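PDB 4AWT: SYE1 from Shewanella oneidensis, which binds FMN and probably acts as an Old Yellow Enzyme-like oxidoreductase, passing electrons between NAD(P)H and the CH-CH group of its substrates. Local coordinates for residues Thr26-Ala37 and Tyr68-Gln79; Ala51-Ile61 and Cys95-His103. The protein carries 1 engineered substitution. All blocks are in the same frame, centred on the assembly; numbering follows the deposited sequence. Where two conformers were deposited one is given.

Contact 1 (Thr26-Ala37 and Tyr68-Gln79); sequences TRSRASQPGDVA and YAWTPGIYTPEQ. With FMN (flavin mononucleotide), chain B; BOG (octyl beta-D-glucopyranoside), chain D.
Gln32 reaches the indole of Trp70 by a chain bent at chi2 (-57°), CG anti to its carbonyl carbon (chi1 -57°), which lays its amide at the edge of the ring, planes 60° apart, with CD 3.6 Å from Trp70 CD1. Trp70 CB sits beside Ser28 O, and the indole NH is taken by Asp134. The Gln32 amide is itself pinned within its segment: NE2 gives one hydrogen to Ala30 O, above that carbonyl's plane, and another to Asp35 OD1 on the anti lone pair, while Asp35 OD2 forms a salt bridge with Lys66. Across the interface, the type II turn Tyr68-Thr71 offers its carbonyls to the 26-37 loop: Ser28 OG meets Ala69 O almost head-on at 2.8 Å, and Ala30 N binds Trp70 O at 3.0 Å. Farther along, Ala30 CB packs 4.0 Å from Pro72 CB, and Gly73 N donates to Asp35 O at 2.9 Å. Gln79, extended beyond CG, lays NE2 2.9 Å from Gly34 O; its OE1 accepts from Tyr75 N and Thr76 N, while its backbone N binds Thr76 OG1 in a capping box. Asp35 and Val36 both face Ser31 in a G1 bulge. At the flavin end, Thr26 CG2 lies 3.9 Å from Thr71 CG2, and Thr26 OG1 donates to FMN O4 at 2.7 Å. Four hydrogen bonds thus run across this seam, all accepted by backbone carbonyls: two irregular loops beside the flavin are joined, and Gln79, gripped at both ends of its amide, ties the carbonyl of Gly34, just ahead of the bulge, to the start of helix 77-92.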
loop_
_atom_site.group_PDB
_atom_site.type_symbol
_atom_site.label_atom_id
_atom_site.label_comp_id
_atom_site.label_asym_id
_atom_site.label_seq_id
_atom_site.Cartn_x
_atom_site.Cartn_y
_atom_site.Cartn_z
ATOM N N THR A 26 1.815 -7.096 3.283
ATOM C CA THR A 26 1.314 -7.566 4.585
ATOM C C THR A 26 1.874 -8.934 4.881
ATOM O O THR A 26 1.682 -9.873 4.105
ATOM C CB THR A 26 -0.222 -7.639 4.528
ATOM O OG1 THR A 26 -0.786 -6.322 4.499
ATOM C CG2 THR A 26 -0.834 -8.357 5.703
ATOM N N ARG A 27 2.509 -9.052 6.046
ATOM C CA ARG A 27 3.063 -10.323 6.517
ATOM C C ARG A 27 2.413 -10.787 7.818
ATOM O O ARG A 27 2.660 -11.933 8.252
ATOM C CB ARG A 27 4.577 -10.297 6.643
ATOM C CG ARG A 27 5.299 -9.794 5.406
ATOM C CD ARG A 27 4.920 -10.533 4.107
ATOM N NE ARG A 27 5.174 -11.979 4.234
ATOM C CZ ARG A 27 6.368 -12.542 4.135
ATOM N NH1 ARG A 27 7.414 -11.854 3.753
ATOM N NH2 ARG A 27 6.487 -13.853 4.381
ATOM N N SER A 28 1.642 -9.941 8.474
ATOM C CA SER A 28 0.920 -10.327 9.675
ATOM C C SER A 28 1.851 -10.968 10.719
ATOM O O SER A 28 1.538 -12.024 11.273
ATOM C CB SER A 28 -0.293 -11.168 9.346
ATOM O OG SER A 28 -1.242 -10.382 8.662
ATOM N N ARG A 29 2.953 -10.286 10.992
ATOM C CA ARG A 29 3.973 -10.715 11.940
ATOM C C ARG A 29 4.006 -9.836 13.171
ATOM O O ARG A 29 4.912 -9.996 14.004
ATOM C CB ARG A 29 5.370 -10.761 11.289
ATOM C CG ARG A 29 5.545 -11.667 10.071
ATOM C CD ARG A 29 5.203 -13.073 10.423
ATOM N NE ARG A 29 5.955 -14.142 9.664
ATOM C CZ ARG A 29 5.630 -14.621 8.477
ATOM N NH1 ARG A 29 4.709 -14.047 7.730
ATOM N NH2 ARG A 29 6.284 -15.675 8.018
ATOM N N ALA A 30 3.116 -8.853 13.335
ATOM C CA ALA A 30 3.257 -7.903 14.417
ATOM C C ALA A 30 3.059 -8.598 15.769
ATOM O O ALA A 30 2.273 -9.503 15.939
ATOM C CB ALA A 30 2.241 -6.782 14.261
ATOM N N SER A 31 3.831 -8.096 16.744
ATOM C CA SER A 31 3.788 -8.659 18.082
ATOM C C SER A 31 2.460 -8.404 18.761
ATOM O O SER A 31 1.844 -7.356 18.602
ATOM C CB SER A 31 4.916 -8.069 18.930
ATOM O OG SER A 31 6.156 -8.501 18.411
ATOM N N GLN A 32 2.086 -9.381 19.577
ATOM C CA GLN A 32 0.858 -9.407 20.315
ATOM C C GLN A 32 1.176 -9.412 21.831
ATOM O O GLN A 32 2.118 -10.069 22.261
ATOM C CB GLN A 32 0.054 -10.680 19.974
ATOM C CG GLN A 32 -0.223 -10.760 18.445
ATOM C CD GLN A 32 -0.949 -9.528 17.978
ATOM O OE1 GLN A 32 -1.976 -9.133 18.581
ATOM N NE2 GLN A 32 -0.496 -8.872 16.923
ATOM N N PRO A 33 0.448 -8.724 22.679
ATOM C CA PRO A 33 -0.673 -7.903 22.267
ATOM C C PRO A 33 -0.084 -6.604 21.731
ATOM O O PRO A 33 1.091 -6.269 21.944
ATOM C CB PRO A 33 -1.415 -7.690 23.608
ATOM C CG PRO A 33 -0.316 -7.717 24.629
ATOM C CD PRO A 33 0.686 -8.703 24.155
ATOM N N GLY A 34 -0.897 -5.895 21.025
ATOM C CA GLY A 34 -0.598 -4.505 20.682
ATOM C C GLY A 34 -0.319 -4.240 19.218
ATOM O O GLY A 34 -0.212 -3.045 18.856
ATOM N N ASP A 35 -0.204 -5.269 18.382
ATOM C CA ASP A 35 0.040 -5.078 16.962
ATOM C C ASP A 35 1.264 -4.214 16.710
ATOM O O ASP A 35 1.244 -3.221 15.971
ATOM C CB ASP A 35 -1.196 -4.531 16.248
ATOM C CG ASP A 35 -2.354 -5.503 16.168
ATOM O OD1 ASP A 35 -2.129 -6.728 16.155
ATOM O OD2 ASP A 35 -3.494 -4.993 16.051
ATOM N N VAL A 36 2.404 -4.646 17.286
ATOM C CA VAL A 36 3.604 -3.840 17.301
ATOM C C VAL A 36 4.645 -4.374 16.328
ATOM O O VAL A 36 5.042 -5.554 16.410
ATOM C CB VAL A 36 4.200 -3.780 18.731
ATOM C CG1 VAL A 36 5.268 -2.742 18.780
ATOM C CG2 VAL A 36 3.097 -3.512 19.771
ATOM N N ALA A 37 5.134 -3.528 15.433
ATOM C CA ALA A 37 6.250 -3.897 14.572
ATOM C C ALA A 37 7.463 -4.283 15.469
ATOM O O ALA A 37 7.620 -3.768 16.557
ATOM C CB ALA A 37 6.647 -2.742 13.681
ATOM N N TYR A 68 -6.951 -7.392 8.909
ATOM C CA TYR A 68 -6.342 -8.701 8.950
ATOM C C TYR A 68 -5.660 -8.878 10.273
ATOM O O TYR A 68 -5.081 -7.940 10.817
ATOM C CB TYR A 68 -5.333 -8.884 7.787
ATOM C CG TYR A 68 -5.968 -8.626 6.446
ATOM C CD1 TYR A 68 -6.032 -7.316 5.949
ATOM C CD2 TYR A 68 -6.507 -9.638 5.679
ATOM C CE1 TYR A 68 -6.654 -7.030 4.755
ATOM C CE2 TYR A 68 -7.098 -9.364 4.457
ATOM C CZ TYR A 68 -7.194 -8.051 4.008
ATOM O OH TYR A 68 -7.782 -7.717 2.829
ATOM N N ALA A 69 -5.642 -10.127 10.771
ATOM C CA ALA A 69 -4.994 -10.379 12.039
ATOM C C ALA A 69 -3.512 -9.999 11.969
ATOM O O ALA A 69 -2.818 -10.223 10.992
ATOM C CB ALA A 69 -5.103 -11.844 12.408
ATOM N N TRP A 70 -3.037 -9.449 13.083
ATOM C CA TRP A 70 -1.605 -9.328 13.383
ATOM C C TRP A 70 -0.888 -8.345 12.455
ATOM O O TRP A 70 0.342 -8.425 12.323
ATOM C CB TRP A 70 -0.856 -10.671 13.415
ATOM C CG TRP A 70 -1.621 -11.771 14.110
ATOM C CD1 TRP A 70 -2.158 -11.716 15.385
ATOM C CD2 TRP A 70 -1.939 -13.042 13.569
ATOM N NE1 TRP A 70 -2.770 -12.902 15.657
ATOM C CE2 TRP A 70 -2.665 -13.738 14.555
ATOM C CE3 TRP A 70 -1.685 -13.645 12.347
ATOM C CZ2 TRP A 70 -3.125 -15.018 14.321
ATOM C CZ3 TRP A 70 -2.137 -14.912 12.111
ATOM C CH2 TRP A 70 -2.857 -15.593 13.097
ATOM N N THR A 71 -1.595 -7.413 11.829
ATOM C CA THR A 71 -0.924 -6.369 11.081
ATOM C C THR A 71 -0.470 -5.277 12.019
ATOM O O THR A 71 -1.128 -4.977 13.044
ATOM C CB THR A 71 -1.801 -5.825 9.939
ATOM O OG1 THR A 71 -2.994 -5.198 10.465
ATOM C CG2 THR A 71 -2.255 -6.934 9.027
ATOM N N PRO A 72 0.673 -4.647 11.759
ATOM C CA PRO A 72 1.199 -3.639 12.666
ATOM C C PRO A 72 0.453 -2.345 12.557
ATOM O O PRO A 72 0.150 -1.889 11.456
ATOM C CB PRO A 72 2.648 -3.437 12.146
ATOM C CG PRO A 72 2.525 -3.749 10.653
ATOM C CD PRO A 72 1.554 -4.914 10.604
ATOM N N GLY A 73 0.175 -1.693 13.688
ATOM C CA GLY A 73 -0.409 -0.389 13.674
ATOM C C GLY A 73 0.607 0.723 13.691
ATOM O O GLY A 73 1.807 0.518 13.856
ATOM N N ILE A 74 0.089 1.974 13.569
ATOM C CA ILE A 74 0.925 3.157 13.617
ATOM C C ILE A 74 0.276 4.249 14.443
ATOM O O ILE A 74 0.494 5.440 14.188
ATOM C CB ILE A 74 1.386 3.589 12.216
ATOM C CG1 ILE A 74 2.582 4.533 12.232
ATOM C CG2 ILE A 74 0.230 4.112 11.377
ATOM C CD1 ILE A 74 3.383 4.494 10.944
ATOM N N TYR A 75 -0.501 3.875 15.458
ATOM C CA TYR A 75 -1.233 4.835 16.262
ATOM C C TYR A 75 -0.855 4.837 17.749
ATOM O O TYR A 75 -1.206 5.835 18.403
ATOM C CB TYR A 75 -2.768 4.693 16.075
ATOM C CG TYR A 75 -3.302 3.355 16.396
ATOM C CD1 TYR A 75 -3.698 3.015 17.698
ATOM C CD2 TYR A 75 -3.423 2.338 15.442
ATOM C CE1 TYR A 75 -4.175 1.769 18.016
ATOM C CE2 TYR A 75 -3.882 1.089 15.737
ATOM C CZ TYR A 75 -4.269 0.812 17.062
ATOM O OH TYR A 75 -4.717 -0.446 17.384
ATOM N N THR A 76 -0.187 3.861 18.298
ATOM C CA THR A 76 0.220 3.916 19.704
ATOM C C THR A 76 1.699 4.241 19.821
ATOM O O THR A 76 2.487 4.036 18.875
ATOM C CB THR A 76 -0.055 2.607 20.411
ATOM O OG1 THR A 76 0.875 1.614 19.911
ATOM C CG2 THR A 76 -1.487 2.102 20.272
ATOM N N PRO A 77 2.117 4.736 20.970
ATOM C CA PRO A 77 3.537 5.024 21.144
ATOM C C PRO A 77 4.424 3.782 20.931
ATOM O O PRO A 77 5.506 3.875 20.364
ATOM C CB PRO A 77 3.620 5.549 22.595
ATOM C CG PRO A 77 2.257 6.174 22.794
ATOM C CD PRO A 77 1.294 5.220 22.138
ATOM N N GLU A 78 3.971 2.648 21.414
ATOM C CA GLU A 78 4.744 1.418 21.252
ATOM C C GLU A 78 4.856 1.033 19.782
ATOM O O GLU A 78 5.893 0.552 19.325
ATOM C CB GLU A 78 4.122 0.294 22.025
ATOM C CG GLU A 78 4.049 0.601 23.504
ATOM C CD GLU A 78 2.845 1.379 23.974
ATOM O OE1 GLU A 78 1.992 2.030 23.354
ATOM O OE2 GLU A 78 2.626 1.371 25.228
ATOM N N GLN A 79 3.764 1.204 19.040
ATOM C CA GLN A 79 3.775 0.913 17.600
ATOM C C GLN A 79 4.761 1.803 16.880
ATOM O O GLN A 79 5.453 1.364 15.948
ATOM C CB GLN A 79 2.370 1.084 17.045
ATOM C CG GLN A 79 1.471 -0.064 17.358
ATOM C CD GLN A 79 0.003 0.232 17.109
ATOM O OE1 GLN A 79 -0.371 1.363 16.764
ATOM N NE2 GLN A 79 -0.827 -0.760 17.234
HETATM N N1 FMN B . -0.590 -4.165 -1.354
HETATM C C2 FMN B . -0.744 -3.093 -0.586
HETATM O O2 FMN B . -0.962 -1.951 -1.071
HETATM N N3 FMN B . -0.665 -3.208 0.795
HETATM C C4 FMN B . -0.428 -4.411 1.439
HETATM O O4 FMN B . -0.267 -4.406 2.688
HETATM C C4A FMN B . -0.380 -5.541 0.625
HETATM N N5 FMN B . -0.239 -6.808 1.188
HETATM C C5A FMN B . 0.231 -7.848 0.341
HETATM C C6 FMN B . 0.641 -9.039 0.886
HETATM C C7 FMN B . 1.143 -10.093 0.085
HETATM C C7M FMN B . 1.689 -11.323 0.770
HETATM C C8 FMN B . 1.163 -9.920 -1.266
HETATM C C8M FMN B . 1.714 -10.983 -2.195
HETATM C C9 FMN B . 0.732 -8.706 -1.838
HETATM C C9A FMN B . 0.272 -7.654 -1.044
HETATM N N10 FMN B . -0.102 -6.416 -1.607
HETATM C C10 FMN B . -0.363 -5.348 -0.770
HETATM C "C1'" FMN B . 0.009 -6.222 -3.055
HETATM C "C2'" FMN B . 1.458 -6.020 -3.537
HETATM O "O2'" FMN B . 1.961 -4.768 -3.104
HETATM C "C3'" FMN B . 1.575 -6.029 -5.048
HETATM O "O3'" FMN B . 0.922 -4.915 -5.640
HETATM C "C4'" FMN B . 1.079 -7.316 -5.731
HETATM O "O4'" FMN B . 1.533 -8.479 -5.055
HETATM C "C5'" FMN B . 1.403 -7.350 -7.212
HETATM O "O5'" FMN B . 2.822 -7.342 -7.440
HETATM P P FMN B . 3.588 -8.730 -7.749
HETATM O O1P FMN B . 3.527 -9.544 -6.481
HETATM O O2P FMN B . 2.862 -9.402 -8.893
HETATM O O3P FMN B . 4.985 -8.276 -8.093
HETATM C C1 BOG D . -4.581 -10.162 1.187
HETATM O O1 BOG D . -4.351 -11.532 0.999
HETATM C C2 BOG D . -3.538 -9.522 2.048
HETATM O O2 BOG D . -3.565 -10.028 3.365
HETATM C C3 BOG D . -3.723 -8.000 2.164
HETATM O O3 BOG D . -2.608 -7.416 2.777
HETATM C C4 BOG D . -3.787 -7.428 0.741
HETATM O O4 BOG D . -4.034 -6.065 0.822
HETATM C C5 BOG D . -4.830 -8.134 -0.118
HETATM O O5 BOG D . -4.482 -9.504 -0.121
HETATM C C6 BOG D . -4.859 -7.600 -1.528
HETATM O O6 BOG D . -5.924 -8.278 -2.171
HETATM C "C1'" BOG D . -5.502 -12.290 0.715
HETATM C "C2'" BOG D . -5.290 -13.802 0.685
HETATM C "C3'" BOG D . -4.093 -14.239 -0.102
HETATM C "C4'" BOG D . -3.937 -15.686 -0.556
HETATM C "C5'" BOG D . -2.640 -16.227 0.054
HETATM C "C6'" BOG D . -2.946 -17.280 1.120
HETATM C "C7'" BOG D . -1.636 -17.792 1.745
HETATM C "C8'" BOG D . -1.958 -19.162 2.330
HETATM O O HOH W 1 0.190 -0.970 20.697
HETATM O O HOH W 2 -4.729 -2.614 15.736
HETATM O O HOH W 3 4.044 -0.957 14.959
#

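Contact 2 (Ala51-Ile61 and Cys95-His103); sequences AGLIVSEGTQI and CAIFAQLWH. With FMN (flavin mononucleotide), chain B.
Phe98 N donates to Ile54 O, and Ile54 N to Ala96 O, in two parallel strands of a TIM barrel, 53-60 and 96-102, joined by a beta-alpha-beta crossover through helix 77-92. On the face carrying Ile54 and Ile97, Ile54 CG2 presses on Ile97 CD1 at 3.8 Å. On the other face Leu53 CD1 fits between Ala96 CB and Phe98 CD1, 4.0 and 3.9 Å away. Midway the ladder is interrupted, and Ser56 OG takes the place of a main-chain acceptor: it receives Gln100 N at 2.9 Å and donates to Glu57 O, while Ser56 O is buried there with no partner in the model. With an alanine here, Gln100 N would probably be left without its acceptor and Glu57 O without its donor hydroxyl. Beyond it, Gly58 offers a hollow that Trp102 fills, CE3 sitting 3.4 Å from Gly58 C; a CB on Gly58 would clash with that ring carbon. At the far end Ile61 CG2 rests on Leu101 CB. Gln100, its chain extended, reads the pyrimidine edge of FMN: NE2 donates to O2, OE1 accepts from N3 at 2.9 Å, and Gly58 N reaches FMN O4 at 3.0 Å.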
loop_
_atom_site.group_PDB
_atom_site.type_symbol
_atom_site.label_atom_id
_atom_site.label_comp_id
_atom_site.label_asym_id
_atom_site.label_seq_id
_atom_site.Cartn_x
_atom_site.Cartn_y
_atom_site.Cartn_z
ATOM N N ALA A 51 16.732 -2.552 -2.412
ATOM C CA ALA A 51 15.741 -1.823 -3.168
ATOM C C ALA A 51 16.094 -0.340 -3.184
ATOM O O ALA A 51 16.675 0.181 -2.248
ATOM C CB ALA A 51 14.380 -2.007 -2.511
ATOM N N GLY A 52 15.630 0.351 -4.207
ATOM C CA GLY A 52 15.716 1.802 -4.202
ATOM C C GLY A 52 14.794 2.440 -3.161
ATOM O O GLY A 52 15.134 3.425 -2.523
ATOM N N LEU A 53 13.603 1.874 -3.022
ATOM C CA LEU A 53 12.595 2.336 -2.078
ATOM C C LEU A 53 11.889 1.117 -1.509
ATOM O O LEU A 53 11.498 0.242 -2.259
ATOM C CB LEU A 53 11.555 3.221 -2.791
ATOM C CG LEU A 53 10.363 3.659 -1.964
ATOM C CD1 LEU A 53 10.737 4.612 -0.855
ATOM C CD2 LEU A 53 9.330 4.322 -2.901
ATOM N N ILE A 54 11.699 1.105 -0.190
ATOM C CA ILE A 54 10.801 0.178 0.469
ATOM C C ILE A 54 9.531 0.929 0.855
ATOM O O ILE A 54 9.620 2.012 1.445
ATOM C CB ILE A 54 11.440 -0.438 1.712
ATOM C CG1 ILE A 54 12.633 -1.329 1.305
ATOM C CG2 ILE A 54 10.411 -1.223 2.521
ATOM C CD1 ILE A 54 13.421 -1.855 2.474
ATOM N N VAL A 55 8.386 0.339 0.572
ATOM C CA VAL A 55 7.116 0.789 1.119
ATOM C C VAL A 55 6.681 -0.274 2.102
ATOM O O VAL A 55 6.609 -1.452 1.750
ATOM C CB VAL A 55 6.062 1.041 0.052
ATOM C CG1 VAL A 55 4.879 1.763 0.708
ATOM C CG2 VAL A 55 6.589 1.850 -1.109
ATOM N N SER A 56 6.420 0.115 3.343
ATOM C CA SER A 56 5.993 -0.846 4.329
ATOM C C SER A 56 4.691 -1.510 3.912
ATOM O O SER A 56 3.860 -0.954 3.211
ATOM C CB SER A 56 5.781 -0.215 5.703
ATOM O OG SER A 56 4.537 0.468 5.822
ATOM N N GLU A 57 4.487 -2.717 4.467
ATOM C CA GLU A 57 3.174 -3.292 4.532
ATOM C C GLU A 57 2.174 -2.283 5.081
ATOM O O GLU A 57 2.511 -1.399 5.874
ATOM C CB GLU A 57 3.184 -4.546 5.409
ATOM C CG GLU A 57 3.568 -4.309 6.888
ATOM C CD GLU A 57 4.234 -5.567 7.421
ATOM O OE1 GLU A 57 3.556 -6.598 7.626
ATOM O OE2 GLU A 57 5.465 -5.518 7.647
ATOM N N GLY A 58 0.907 -2.469 4.716
ATOM C CA GLY A 58 -0.116 -1.578 5.265
ATOM C C GLY A 58 -0.056 -1.581 6.776
ATOM O O GLY A 58 0.048 -2.608 7.441
ATOM N N THR A 59 -0.185 -0.370 7.336
ATOM C CA THR A 59 -0.138 -0.205 8.783
ATOM C C THR A 59 -1.352 0.634 9.178
ATOM O O THR A 59 -1.567 1.757 8.723
ATOM C CB THR A 59 1.226 0.356 9.220
ATOM O OG1 THR A 59 1.285 0.428 10.642
ATOM C CG2 THR A 59 1.620 1.692 8.683
ATOM N N GLN A 60 -2.215 0.035 9.982
ATOM C CA GLN A 60 -3.521 0.641 10.261
ATOM C C GLN A 60 -3.369 1.894 11.096
ATOM O O GLN A 60 -2.593 1.990 12.054
ATOM C CB GLN A 60 -4.483 -0.335 10.926
ATOM C CG GLN A 60 -4.041 -0.913 12.270
ATOM C CD GLN A 60 -3.303 -2.207 12.158
ATOM O OE1 GLN A 60 -2.810 -2.575 11.067
ATOM N NE2 GLN A 60 -3.151 -2.921 13.245
ATOM N N ILE A 61 -4.209 2.891 10.761
ATOM C CA ILE A 61 -4.177 4.195 11.373
ATOM C C ILE A 61 -4.960 4.293 12.679
ATOM O O ILE A 61 -4.877 5.302 13.359
ATOM C CB ILE A 61 -4.664 5.279 10.381
ATOM C CG1 ILE A 61 -6.147 5.115 10.051
ATOM C CG2 ILE A 61 -3.798 5.302 9.150
ATOM C CD1 ILE A 61 -6.719 6.193 9.159
ATOM N N CYS A 95 18.894 3.148 2.467
ATOM C CA CYS A 95 17.680 2.815 1.731
ATOM C C CYS A 95 16.658 3.810 2.271
ATOM O O CYS A 95 16.803 4.309 3.374
ATOM C CB CYS A 95 17.192 1.393 1.870
ATOM S SG CYS A 95 15.763 0.922 0.913
ATOM N N ALA A 96 15.676 4.130 1.488
ATOM C CA ALA A 96 14.529 4.962 1.878
ATOM C C ALA A 96 13.339 4.069 2.152
ATOM O O ALA A 96 13.148 3.057 1.490
ATOM C CB ALA A 96 14.182 5.948 0.773
ATOM N N ILE A 97 12.518 4.470 3.135
ATOM C CA ILE A 97 11.357 3.673 3.478
ATOM C C ILE A 97 10.167 4.587 3.783
ATOM O O ILE A 97 10.277 5.544 4.559
ATOM C CB ILE A 97 11.657 2.708 4.616
ATOM C CG1 ILE A 97 10.438 1.822 4.916
ATOM C CG2 ILE A 97 12.193 3.375 5.868
ATOM C CD1 ILE A 97 10.707 0.633 5.828
ATOM N N PHE A 98 9.045 4.272 3.144
ATOM C CA PHE A 98 7.775 4.960 3.364
ATOM C C PHE A 98 6.830 4.033 4.106
ATOM O O PHE A 98 6.848 2.823 3.881
ATOM C CB PHE A 98 7.130 5.401 2.055
ATOM C CG PHE A 98 7.631 6.704 1.455
ATOM C CD1 PHE A 98 8.956 7.109 1.526
ATOM C CD2 PHE A 98 6.730 7.531 0.787
ATOM C CE1 PHE A 98 9.366 8.303 0.953
ATOM C CE2 PHE A 98 7.146 8.725 0.213
ATOM C CZ PHE A 98 8.457 9.108 0.286
ATOM N N ALA A 99 5.977 4.592 4.964
ATOM C CA ALA A 99 4.960 3.841 5.670
ATOM C C ALA A 99 3.654 3.861 4.888
ATOM O O ALA A 99 3.162 4.945 4.582
ATOM C CB ALA A 99 4.685 4.423 7.050
ATOM N N GLN A 100 3.065 2.702 4.614
ATOM C CA GLN A 100 1.776 2.664 3.927
ATOM C C GLN A 100 0.645 2.796 4.945
ATOM O O GLN A 100 0.331 1.877 5.676
ATOM C CB GLN A 100 1.576 1.411 3.090
ATOM C CG GLN A 100 0.283 1.576 2.298
ATOM C CD GLN A 100 -0.149 0.351 1.573
ATOM O OE1 GLN A 100 -0.423 -0.698 2.185
ATOM N NE2 GLN A 100 -0.288 0.454 0.257
ATOM N N LEU A 101 0.013 3.983 4.982
ATOM C CA LEU A 101 -1.070 4.241 5.929
ATOM C C LEU A 101 -2.348 3.587 5.433
ATOM O O LEU A 101 -2.795 3.850 4.311
ATOM C CB LEU A 101 -1.266 5.736 6.096
ATOM C CG LEU A 101 -0.039 6.535 6.484
ATOM C CD1 LEU A 101 -0.428 7.997 6.705
ATOM C CD2 LEU A 101 0.651 5.973 7.715
ATOM N N TRP A 102 -2.948 2.765 6.297
ATOM C CA TRP A 102 -4.022 1.869 5.886
ATOM C C TRP A 102 -5.318 2.133 6.662
ATOM O O TRP A 102 -5.321 2.160 7.894
ATOM C CB TRP A 102 -3.622 0.416 6.122
ATOM C CG TRP A 102 -4.251 -0.597 5.232
ATOM C CD1 TRP A 102 -5.066 -0.451 4.151
ATOM C CD2 TRP A 102 -3.998 -1.998 5.357
ATOM N NE1 TRP A 102 -5.327 -1.680 3.592
ATOM C CE2 TRP A 102 -4.667 -2.634 4.299
ATOM C CE3 TRP A 102 -3.236 -2.764 6.248
ATOM C CZ2 TRP A 102 -4.582 -4.016 4.115
ATOM C CZ3 TRP A 102 -3.161 -4.124 6.032
ATOM C CH2 TRP A 102 -3.810 -4.717 5.013
ATOM N N HIS A 103 -6.419 2.196 5.919
ATOM C CA HIS A 103 -7.762 2.004 6.476
ATOM C C HIS A 103 -8.486 1.101 5.499
ATOM O O HIS A 103 -8.663 1.437 4.328
ATOM C CB HIS A 103 -8.531 3.308 6.685
ATOM C CG HIS A 103 -9.748 3.145 7.556
ATOM N ND1 HIS A 103 -10.662 2.204 7.379
ATOM C CD2 HIS A 103 -10.062 3.860 8.661
ATOM C CE1 HIS A 103 -11.566 2.331 8.325
ATOM N NE2 HIS A 103 -11.236 3.333 9.128
HETATM N N1 FMN B . -0.590 -4.165 -1.354
HETATM C C2 FMN B . -0.744 -3.093 -0.586
HETATM O O2 FMN B . -0.962 -1.951 -1.071
HETATM N N3 FMN B . -0.665 -3.208 0.795
HETATM C C4 FMN B . -0.428 -4.411 1.439
HETATM O O4 FMN B . -0.267 -4.406 2.688
HETATM C C4A FMN B . -0.380 -5.541 0.625
HETATM N N5 FMN B . -0.239 -6.808 1.188
HETATM C C5A FMN B . 0.231 -7.848 0.341
HETATM C C6 FMN B . 0.641 -9.039 0.886
HETATM C C7 FMN B . 1.143 -10.093 0.085
HETATM C C7M FMN B . 1.689 -11.323 0.770
HETATM C C8 FMN B . 1.163 -9.920 -1.266
HETATM C C8M FMN B . 1.714 -10.983 -2.195
HETATM C C9 FMN B . 0.732 -8.706 -1.838
HETATM C C9A FMN B . 0.272 -7.654 -1.044
HETATM N N10 FMN B . -0.102 -6.416 -1.607
HETATM C C10 FMN B . -0.363 -5.348 -0.770
HETATM C "C1'" FMN B . 0.009 -6.222 -3.055
HETATM C "C2'" FMN B . 1.458 -6.020 -3.537
HETATM O "O2'" FMN B . 1.961 -4.768 -3.104
HETATM C "C3'" FMN B . 1.575 -6.029 -5.048
HETATM O "O3'" FMN B . 0.922 -4.915 -5.640
HETATM C "C4'" FMN B . 1.079 -7.316 -5.731
HETATM O "O4'" FMN B . 1.533 -8.479 -5.055
HETATM C "C5'" FMN B . 1.403 -7.350 -7.212
HETATM O "O5'" FMN B . 2.822 -7.342 -7.440
HETATM P P FMN B . 3.588 -8.730 -7.749
HETATM O O1P FMN B . 3.527 -9.544 -6.481
HETATM O O2P FMN B . 2.862 -9.402 -8.893
HETATM O O3P FMN B . 4.985 -8.276 -8.093
#

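Overall arrangement
The two contacts alternate along the chain: 26-37, then 51-61, then 68-79, then 95-103. Contact 2 lies deep in the barrel, its centre about 7 Å from the centre of the chain against about 16 Å for contact 1, and joins the second and third of eight strands; contact 1 gathers the loop after strand 20-22 and the run into helix 77-92. The crossover thus starts and ends in contact 2, passing through contact 1. Their centres are about 14 Å apart, yet they touch: Thr71 OG1 and Gln60 OE1, and Pro72 O and Thr59 OG1, are probably hydrogen-bonded. Both reach FMN, so barrel strands and the loops at their C-terminal ends jointly shape the flavin site.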